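Local coordinates for protein acyl-CoA dehydrogenase (Geobacillus kaustophilus, PDB 2PG0) that probably catalyses the FAD-dependent alpha,beta-dehydrogenation of acyl chains, at residues K27-H32 / R44-K49; G40-S45 / S86-I91; I77-E82 / V252-Q257. All coordinates share one frame; numbering follows the deposited sequence.

Contacts 1 and 2 lie within the N-terminal helical domain; contact 3 joins its helix 71-84 to helix 237-273 of the C-terminal domain. Contacts 1 and 2 lie about 9 Å apart between centres, share R44 and S45 and both use helix 44-52; F46 CE2 of contact 1 sits 3.8 Å from L88 CD2 of contact 2. Contact 3 has its centre about 14 Å from that of contact 2, and I91 CG2 meets L81 CD1 at 3.5 Å where the two adjoin. Contact 1 is remote from the annotated sites. The S87 side chain of contact 2 is about 9 Å from a bound FAD, that of E82 in contact 3 about 11 Å.

Contact 1: K27-H32 / R44-K49; sequences KEAYPH and RSFWAK
The phenyl ring of F46 presents its edge to E28, whose CB lies in the ring plane, 3.9 Å from F46 CE1. A29 CB and the carbonyl oxygen E28 O approach the same ring obliquely, A29 CB at 4.1 Å from F46 CE1 and E28 O at 3.8 Å from F46 CD1. W36 meets the ring edge-to-face, and F24, L25, L88 and I91 also touch the F46 side chain, so it is buried among the helices of the N-terminal acyl-CoA dehydrogenase domain. The contact is a helix-to-helix one within this all-helical domain: the C-terminal turn of helix 12-28 and the loop that follows it meet the first turns of helix 44-52. F46 CG stands anti to its own nitrogen (chi1 -180°), which swings the ring out from helix 44-52 to the end of helix 12-28.

One turn further along, the polar half is a salt bridge. The E28 chain is bent at chi2 (-72°), while the chain of K49 is extended beyond CG, and the two side chains cross at about a right angle. The K49 methylenes pass by the carboxylate, with K49 CD 3.6 Å from E28 OE2. The bridge itself uses one carboxylate oxygen: K49 NZ donates to E28 OE1 at 2.9 Å, arriving on its syn side but 32° out of the carboxylate plane.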
loop_
_atom_site.group_PDB
_atom_site.type_symbol
_atom_site.label_atom_id
_atom_site.label_comp_id
_atom_site.label_asym_id
_atom_site.label_seq_id
_atom_site.Cartn_x
_atom_site.Cartn_y
_atom_site.Cartn_z
ATOM N N LYS A 27 -1.650 2.982 -40.363
ATOM C CA LYS A 27 -2.494 3.649 -41.353
ATOM C C LYS A 27 -3.977 3.685 -40.954
ATOM O O LYS A 27 -4.626 4.728 -41.066
ATOM C CB LYS A 27 -2.346 2.977 -42.717
ATOM C CG LYS A 27 -3.231 3.593 -43.804
ATOM C CD LYS A 27 -2.968 3.001 -45.177
ATOM C CE LYS A 27 -3.448 1.558 -45.288
ATOM N NZ LYS A 27 -3.108 0.985 -46.630
ATOM N N GLU A 28 -4.495 2.544 -40.493
ATOM C CA GLU A 28 -5.940 2.341 -40.332
ATOM C C GLU A 28 -6.522 2.628 -38.948
ATOM O O GLU A 28 -7.739 2.828 -38.823
ATOM C CB GLU A 28 -6.332 0.916 -40.738
ATOM C CG GLU A 28 -6.040 0.553 -42.190
ATOM C CD GLU A 28 -6.976 1.229 -43.188
ATOM O OE1 GLU A 28 -7.850 2.018 -42.778
ATOM O OE2 GLU A 28 -6.839 0.955 -44.396
ATOM N N ALA A 29 -5.676 2.654 -37.927
ATOM C CA ALA A 29 -6.169 2.728 -36.545
ATOM C C ALA A 29 -5.641 3.924 -35.764
ATOM O O ALA A 29 -6.425 4.731 -35.248
ATOM C CB ALA A 29 -5.874 1.416 -35.807
ATOM N N TYR A 30 -4.317 4.037 -35.668
ATOM C CA TYR A 30 -3.695 5.098 -34.876
ATOM C C TYR A 30 -4.216 6.510 -35.217
ATOM O O TYR A 30 -4.588 7.266 -34.310
ATOM C CB TYR A 30 -2.164 5.040 -34.990
ATOM C CG TYR A 30 -1.494 4.016 -34.104
ATOM C CD1 TYR A 30 -1.059 2.792 -34.622
ATOM C CD2 TYR A 30 -1.275 4.276 -32.753
ATOM C CE1 TYR A 30 -0.422 1.858 -33.816
ATOM C CE2 TYR A 30 -0.649 3.344 -31.936
ATOM C CZ TYR A 30 -0.227 2.138 -32.474
ATOM O OH TYR A 30 0.402 1.213 -31.684
ATOM N N PRO A 31 -4.253 6.868 -36.519
ATOM C CA PRO A 31 -4.675 8.241 -36.816
ATOM C C PRO A 31 -6.180 8.481 -36.709
ATOM O O PRO A 31 -6.597 9.646 -36.637
ATOM C CB PRO A 31 -4.232 8.449 -38.272
ATOM C CG PRO A 31 -3.485 7.200 -38.686
ATOM C CD PRO A 31 -3.919 6.123 -37.748
ATOM N N HIS A 32 -6.968 7.406 -36.725
ATOM C CA HIS A 32 -8.443 7.460 -36.721
ATOM C C HIS A 32 -9.043 7.317 -35.316
ATOM O O HIS A 32 -10.234 7.577 -35.119
ATOM C CB HIS A 32 -9.029 6.302 -37.537
ATOM C CG HIS A 32 -8.683 6.318 -38.993
ATOM N ND1 HIS A 32 -9.600 6.650 -39.968
ATOM C CD2 HIS A 32 -7.540 5.994 -39.645
ATOM C CE1 HIS A 32 -9.032 6.545 -41.157
ATOM N NE2 HIS A 32 -7.778 6.160 -40.988
ATOM N N ARG A 44 -17.787 -0.263 -39.167
ATOM C CA ARG A 44 -17.819 -1.597 -39.770
ATOM C C ARG A 44 -16.732 -1.797 -40.818
ATOM O O ARG A 44 -16.207 -2.898 -40.969
ATOM C CB ARG A 44 -19.167 -1.845 -40.458
ATOM C CG ARG A 44 -20.301 -2.310 -39.571
ATOM C CD ARG A 44 -19.934 -3.571 -38.797
ATOM N NE ARG A 44 -20.216 -4.829 -39.496
ATOM C CZ ARG A 44 -21.224 -5.647 -39.188
ATOM N NH1 ARG A 44 -22.070 -5.343 -38.208
ATOM N NH2 ARG A 44 -21.384 -6.778 -39.858
ATOM N N SER A 45 -16.428 -0.734 -41.558
ATOM C CA SER A 45 -15.405 -0.788 -42.608
ATOM C C SER A 45 -14.034 -1.197 -42.055
ATOM O O SER A 45 -13.264 -1.867 -42.749
ATOM C CB SER A 45 -15.329 0.543 -43.367
ATOM O OG SER A 45 -14.936 1.600 -42.511
ATOM N N PHE A 46 -13.747 -0.818 -40.804
ATOM C CA PHE A 46 -12.503 -1.239 -40.155
ATOM C C PHE A 46 -12.440 -2.754 -39.942
ATOM O O PHE A 46 -11.416 -3.372 -40.212
ATOM C CB PHE A 46 -12.252 -0.508 -38.826
ATOM C CG PHE A 46 -10.966 -0.927 -38.154
ATOM C CD1 PHE A 46 -9.738 -0.439 -38.607
ATOM C CD2 PHE A 46 -10.976 -1.848 -37.110
ATOM C CE1 PHE A 46 -8.536 -0.839 -38.007
ATOM C CE2 PHE A 46 -9.784 -2.251 -36.498
ATOM C CZ PHE A 46 -8.559 -1.748 -36.948
ATOM N N TRP A 47 -13.526 -3.338 -39.439
ATOM C CA TRP A 47 -13.638 -4.792 -39.302
ATOM C C TRP A 47 -13.483 -5.514 -40.647
ATOM O O TRP A 47 -12.841 -6.567 -40.728
ATOM C CB TRP A 47 -14.994 -5.150 -38.699
ATOM C CG TRP A 47 -15.110 -4.850 -37.227
ATOM C CD1 TRP A 47 -15.322 -3.633 -36.646
ATOM C CD2 TRP A 47 -15.040 -5.800 -36.158
ATOM N NE1 TRP A 47 -15.383 -3.768 -35.269
ATOM C CE2 TRP A 47 -15.218 -5.088 -34.948
ATOM C CE3 TRP A 47 -14.847 -7.188 -36.105
ATOM C CZ2 TRP A 47 -15.208 -5.719 -33.699
ATOM C CZ3 TRP A 47 -14.831 -7.814 -34.865
ATOM C CH2 TRP A 47 -15.016 -7.075 -33.677
ATOM N N ALA A 48 -14.087 -4.941 -41.690
ATOM C CA ALA A 48 -13.998 -5.495 -43.039
ATOM C C ALA A 48 -12.544 -5.514 -43.514
ATOM O O ALA A 48 -12.102 -6.486 -44.132
ATOM C CB ALA A 48 -14.865 -4.691 -43.998
ATOM N N LYS A 49 -11.811 -4.436 -43.230
ATOM C CA LYS A 49 -10.388 -4.357 -43.564
ATOM C C LYS A 49 -9.581 -5.371 -42.759
ATOM O O LYS A 49 -8.691 -6.026 -43.293
ATOM C CB LYS A 49 -9.851 -2.941 -43.338
ATOM C CG LYS A 49 -10.364 -1.914 -44.345
ATOM C CD LYS A 49 -10.120 -0.507 -43.820
ATOM C CE LYS A 49 -10.498 0.552 -44.826
ATOM N NZ LYS A 49 -10.400 1.915 -44.218
#

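Contact 2: G40-S45 / S86-I91; sequences GIIPRS and SSLVGI
The I42 and L88 side chains cross at about a right angle, touching through their methyls: the I42 chain runs toward segment 86-91, and L88 turns one methyl across it. CG1 of I42 lies beside the backbone nitrogen and the chain then runs out straight (chi2 170°), so CD1 is the leading atom. I42 CD1 presses on L88 CD2 at 3.5 Å, tighter than usual for two carbons, and is 4.0 Å from L88 CG. I42 CD1 also lies 3.5 Å from the carbonyl oxygen S87 O, so a single carbon reaches both a leucine side chain and the backbone beside it. The S87 hydroxyl takes no part in this; its OG is hydrogen-bonded to A212 N.

I42 belongs to the connection between two helices. G40, with positive phi, is the C-prime residue of the Schellman motif closing helix 33-39, and helix 44-52 begins shortly after I42. L88 ends the 3-10 turn that leads into helix 89-105. W36 of helix 33-39 touches both I42 and L88, while F46 of helix 44-52 and L81 of helix 71-84 also pack on L88; I42 O accepts a hydrogen bond from H166, in the loop between strands 151-161 and 169-175.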
loop_
_atom_site.group_PDB
_atom_site.type_symbol
_atom_site.label_atom_id
_atom_site.label_comp_id
_atom_site.label_asym_id
_atom_site.label_seq_id
_atom_site.Cartn_x
_atom_site.Cartn_y
_atom_site.Cartn_z
ATOM N N GLY A 40 -18.293 7.372 -30.956
ATOM C CA GLY A 40 -18.777 6.380 -29.995
ATOM C C GLY A 40 -18.783 4.955 -30.515
ATOM O O GLY A 40 -19.289 4.035 -29.848
ATOM N N ILE A 41 -18.206 4.762 -31.700
ATOM C CA ILE A 41 -18.204 3.467 -32.365
ATOM C C ILE A 41 -17.084 3.417 -33.413
ATOM O O ILE A 41 -16.718 4.446 -33.991
ATOM C CB ILE A 41 -19.606 3.150 -32.994
ATOM C CG1 ILE A 41 -19.747 1.663 -33.365
ATOM C CG2 ILE A 41 -19.923 4.107 -34.156
ATOM C CD1 ILE A 41 -21.208 1.222 -33.616
ATOM N N ILE A 42 -16.528 2.225 -33.610
ATOM C CA ILE A 42 -15.532 1.964 -34.649
ATOM C C ILE A 42 -16.282 1.478 -35.900
ATOM O O ILE A 42 -17.077 0.544 -35.819
ATOM C CB ILE A 42 -14.485 0.904 -34.182
ATOM C CG1 ILE A 42 -13.727 1.405 -32.941
ATOM C CG2 ILE A 42 -13.509 0.542 -35.329
ATOM C CD1 ILE A 42 -12.847 0.348 -32.270
ATOM N N PRO A 43 -16.025 2.102 -37.065
ATOM C CA PRO A 43 -16.834 1.768 -38.243
ATOM C C PRO A 43 -16.686 0.307 -38.676
ATOM O O PRO A 43 -15.600 -0.281 -38.547
ATOM C CB PRO A 43 -16.301 2.721 -39.325
ATOM C CG PRO A 43 -14.938 3.120 -38.866
ATOM C CD PRO A 43 -14.984 3.100 -37.366
ATOM N N ARG A 44 -17.787 -0.263 -39.167
ATOM C CA ARG A 44 -17.819 -1.597 -39.770
ATOM C C ARG A 44 -16.732 -1.797 -40.818
ATOM O O ARG A 44 -16.207 -2.898 -40.969
ATOM C CB ARG A 44 -19.167 -1.845 -40.458
ATOM C CG ARG A 44 -20.301 -2.310 -39.571
ATOM C CD ARG A 44 -19.934 -3.571 -38.797
ATOM N NE ARG A 44 -20.216 -4.829 -39.496
ATOM C CZ ARG A 44 -21.224 -5.647 -39.188
ATOM N NH1 ARG A 44 -22.070 -5.343 -38.208
ATOM N NH2 ARG A 44 -21.384 -6.778 -39.858
ATOM N N SER A 45 -16.428 -0.734 -41.558
ATOM C CA SER A 45 -15.405 -0.788 -42.608
ATOM C C SER A 45 -14.034 -1.197 -42.055
ATOM O O SER A 45 -13.264 -1.867 -42.749
ATOM C CB SER A 45 -15.329 0.543 -43.367
ATOM O OG SER A 45 -14.936 1.600 -42.511
ATOM N N SER A 86 -7.800 0.790 -25.845
ATOM C CA SER A 86 -8.673 -0.215 -25.240
ATOM C C SER A 86 -10.033 -0.343 -25.918
ATOM O O SER A 86 -10.712 -1.349 -25.745
ATOM C CB SER A 86 -8.872 0.105 -23.748
ATOM O OG SER A 86 -7.629 0.157 -23.079
ATOM N N SER A 87 -10.448 0.664 -26.686
ATOM C CA SER A 87 -11.723 0.569 -27.407
ATOM C C SER A 87 -11.706 -0.509 -28.483
ATOM O O SER A 87 -12.752 -0.887 -29.003
ATOM C CB SER A 87 -12.146 1.922 -27.985
ATOM O OG SER A 87 -12.601 2.794 -26.959
ATOM N N LEU A 88 -10.517 -1.012 -28.796
ATOM C CA LEU A 88 -10.368 -2.084 -29.777
ATOM C C LEU A 88 -10.542 -3.501 -29.206
ATOM O O LEU A 88 -10.371 -4.495 -29.931
ATOM C CB LEU A 88 -9.030 -1.934 -30.500
ATOM C CG LEU A 88 -9.093 -0.829 -31.563
ATOM C CD1 LEU A 88 -7.698 -0.321 -31.874
ATOM C CD2 LEU A 88 -9.812 -1.290 -32.838
ATOM N N VAL A 89 -10.909 -3.589 -27.924
ATOM C CA VAL A 89 -11.093 -4.889 -27.251
ATOM C C VAL A 89 -12.144 -5.785 -27.893
ATOM O O VAL A 89 -12.122 -7.000 -27.696
ATOM C CB VAL A 89 -11.442 -4.746 -25.745
ATOM C CG1 VAL A 89 -10.233 -4.226 -24.967
ATOM C CG2 VAL A 89 -12.707 -3.892 -25.534
ATOM N N GLY A 90 -13.066 -5.178 -28.640
ATOM C CA GLY A 90 -14.118 -5.920 -29.343
ATOM C C GLY A 90 -13.576 -6.889 -30.375
ATOM O O GLY A 90 -14.207 -7.910 -30.664
ATOM N N ILE A 91 -12.400 -6.579 -30.922
ATOM C CA ILE A 91 -11.750 -7.484 -31.879
ATOM C C ILE A 91 -11.233 -8.747 -31.195
ATOM O O ILE A 91 -11.526 -9.858 -31.648
ATOM C CB ILE A 91 -10.644 -6.781 -32.689
ATOM C CG1 ILE A 91 -11.282 -5.745 -33.611
ATOM C CG2 ILE A 91 -9.833 -7.812 -33.498
ATOM C CD1 ILE A 91 -10.353 -4.672 -34.078
#

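Contact 3: I77-E82 / V252-Q257; sequences INEELE and VAIAAQ
The E79 carboxylate, just beyond the CG that rests on I254, is gripped by two arginines: R18 NH1 forms a salt bridge with OE1 and R302 NH1 one with OE2. R18 reaches from helix 12-28 and R302 from helix 285-313, so this buried glutamate ties both helical domains of the acyl-CoA dehydrogenase fold together. Here helix 71-84 of the N-terminal domain packs on the long helix 237-273 of the C-terminal one. The backbones come close, with E82 CA and A255 CA 6.0 Å apart, consistent with the small side chain of A255.

Two touching points follow, nearly a turn apart on helix 71-84 but on the adjacent residues I254 and A255 of helix 237-273. In the first, E79 lies across I254 at about a right angle and its CG meets I254 CG2 at 3.7 Å; the chain is extended beyond CG, carrying the carboxylate past the isoleucine to the arginines, with E79 OE2 still 4.2 Å from I254 CG2. In the second, E82 holds its CG anti to the backbone nitrogen (chi1 -173°) and folds at chi2 (64°). This sets the carboxylate over A255, where E82 OE1 is 3.9 Å from A255 CB, while its other oxygen, OE2, is hydrogen-bonded to S86 OG. The closest approach is a methylene against a carbonyl: E82 CG lies 3.3 Å from A255 O.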
loop_
_atom_site.group_PDB
_atom_site.type_symbol
_atom_site.label_atom_id
_atom_site.label_comp_id
_atom_site.label_asym_id
_atom_site.label_seq_id
_atom_site.Cartn_x
_atom_site.Cartn_y
_atom_site.Cartn_z
ATOM N N ILE A 77 -1.883 -9.855 -32.022
ATOM C CA ILE A 77 -2.997 -9.016 -32.459
ATOM C C ILE A 77 -3.523 -8.185 -31.293
ATOM O O ILE A 77 -3.645 -6.958 -31.392
ATOM C CB ILE A 77 -4.128 -9.850 -33.131
ATOM C CG1 ILE A 77 -3.678 -10.325 -34.520
ATOM C CG2 ILE A 77 -5.417 -9.031 -33.267
ATOM C CD1 ILE A 77 -4.539 -11.437 -35.109
ATOM N N ASN A 78 -3.817 -8.847 -30.179
ATOM C CA ASN A 78 -4.414 -8.140 -29.050
ATOM C C ASN A 78 -3.480 -7.121 -28.411
ATOM O O ASN A 78 -3.929 -6.044 -28.000
ATOM C CB ASN A 78 -4.970 -9.127 -28.037
ATOM C CG ASN A 78 -6.048 -10.009 -28.637
ATOM O OD1 ASN A 78 -6.684 -9.641 -29.634
ATOM N ND2 ASN A 78 -6.244 -11.173 -28.060
ATOM N N GLU A 79 -2.189 -7.443 -28.362
ATOM C CA GLU A 79 -1.186 -6.502 -27.840
ATOM C C GLU A 79 -1.111 -5.265 -28.729
ATOM O O GLU A 79 -1.174 -4.127 -28.245
ATOM C CB GLU A 79 0.189 -7.149 -27.748
ATOM C CG GLU A 79 0.364 -8.064 -26.554
ATOM C CD GLU A 79 1.749 -8.678 -26.473
ATOM O OE1 GLU A 79 2.591 -8.449 -27.383
ATOM O OE2 GLU A 79 1.989 -9.411 -25.492
ATOM N N GLU A 80 -0.994 -5.491 -30.037
ATOM C CA GLU A 80 -0.885 -4.378 -30.978
ATOM C C GLU A 80 -2.137 -3.494 -31.014
ATOM O O GLU A 80 -2.039 -2.277 -31.151
ATOM C CB GLU A 80 -0.493 -4.874 -32.379
ATOM C CG GLU A 80 0.946 -5.425 -32.460
ATOM C CD GLU A 80 2.009 -4.461 -31.935
ATOM O OE1 GLU A 80 1.993 -3.279 -32.325
ATOM O OE2 GLU A 80 2.875 -4.895 -31.147
ATOM N N LEU A 81 -3.306 -4.104 -30.867
ATOM C CA LEU A 81 -4.551 -3.336 -30.811
ATOM C C LEU A 81 -4.638 -2.486 -29.533
ATOM O O LEU A 81 -5.110 -1.348 -29.574
ATOM C CB LEU A 81 -5.764 -4.259 -30.936
ATOM C CG LEU A 81 -6.060 -4.814 -32.334
ATOM C CD1 LEU A 81 -7.153 -5.854 -32.250
ATOM C CD2 LEU A 81 -6.444 -3.708 -33.327
ATOM N N GLU A 82 -4.191 -3.039 -28.407
ATOM C CA GLU A 82 -4.165 -2.279 -27.153
ATOM C C GLU A 82 -3.194 -1.105 -27.241
ATOM O O GLU A 82 -3.454 -0.033 -26.692
ATOM C CB GLU A 82 -3.841 -3.175 -25.952
ATOM C CG GLU A 82 -3.972 -2.479 -24.574
ATOM C CD GLU A 82 -5.406 -2.027 -24.247
ATOM O OE1 GLU A 82 -6.380 -2.673 -24.695
ATOM O OE2 GLU A 82 -5.562 -1.026 -23.519
ATOM N N VAL A 252 -7.792 -10.576 -21.119
ATOM C CA VAL A 252 -7.831 -9.370 -20.290
ATOM C C VAL A 252 -6.478 -9.081 -19.633
ATOM O O VAL A 252 -6.026 -7.940 -19.640
ATOM C CB VAL A 252 -8.962 -9.445 -19.239
ATOM C CG1 VAL A 252 -8.843 -8.317 -18.214
ATOM C CG2 VAL A 252 -10.317 -9.398 -19.951
ATOM N N ALA A 253 -5.828 -10.114 -19.097
ATOM C CA ALA A 253 -4.506 -9.956 -18.487
ATOM C C ALA A 253 -3.487 -9.439 -19.504
ATOM O O ALA A 253 -2.698 -8.545 -19.190
ATOM C CB ALA A 253 -4.031 -11.270 -17.873
ATOM N N ILE A 254 -3.523 -9.996 -20.719
ATOM C CA ILE A 254 -2.615 -9.552 -21.795
ATOM C C ILE A 254 -2.811 -8.064 -22.129
ATOM O O ILE A 254 -1.827 -7.315 -22.220
ATOM C CB ILE A 254 -2.737 -10.435 -23.065
ATOM C CG1 ILE A 254 -2.204 -11.845 -22.778
ATOM C CG2 ILE A 254 -1.989 -9.795 -24.253
ATOM C CD1 ILE A 254 -2.624 -12.913 -23.802
ATOM N N ALA A 255 -4.068 -7.641 -22.276
ATOM C CA ALA A 255 -4.394 -6.246 -22.606
ATOM C C ALA A 255 -4.012 -5.274 -21.491
ATOM O O ALA A 255 -3.525 -4.169 -21.747
ATOM C CB ALA A 255 -5.885 -6.104 -22.956
ATOM N N ALA A 256 -4.236 -5.679 -20.245
ATOM C CA ALA A 256 -3.852 -4.832 -19.123
ATOM C C ALA A 256 -2.322 -4.693 -19.001
ATOM O O ALA A 256 -1.815 -3.608 -18.687
ATOM C CB ALA A 256 -4.467 -5.349 -17.827
ATOM N N GLN A 257 -1.598 -5.781 -19.260
ATOM C CA GLN A 257 -0.136 -5.774 -19.220
ATOM C C GLN A 257 0.394 -4.787 -20.263
ATOM O O GLN A 257 1.250 -3.950 -19.967
ATOM C CB GLN A 257 0.428 -7.183 -19.461
ATOM C CG GLN A 257 1.962 -7.273 -19.461
ATOM C CD GLN A 257 2.587 -6.894 -18.134
ATOM O OE1 GLN A 257 2.043 -7.186 -17.061
ATOM N NE2 GLN A 257 3.735 -6.226 -18.200
#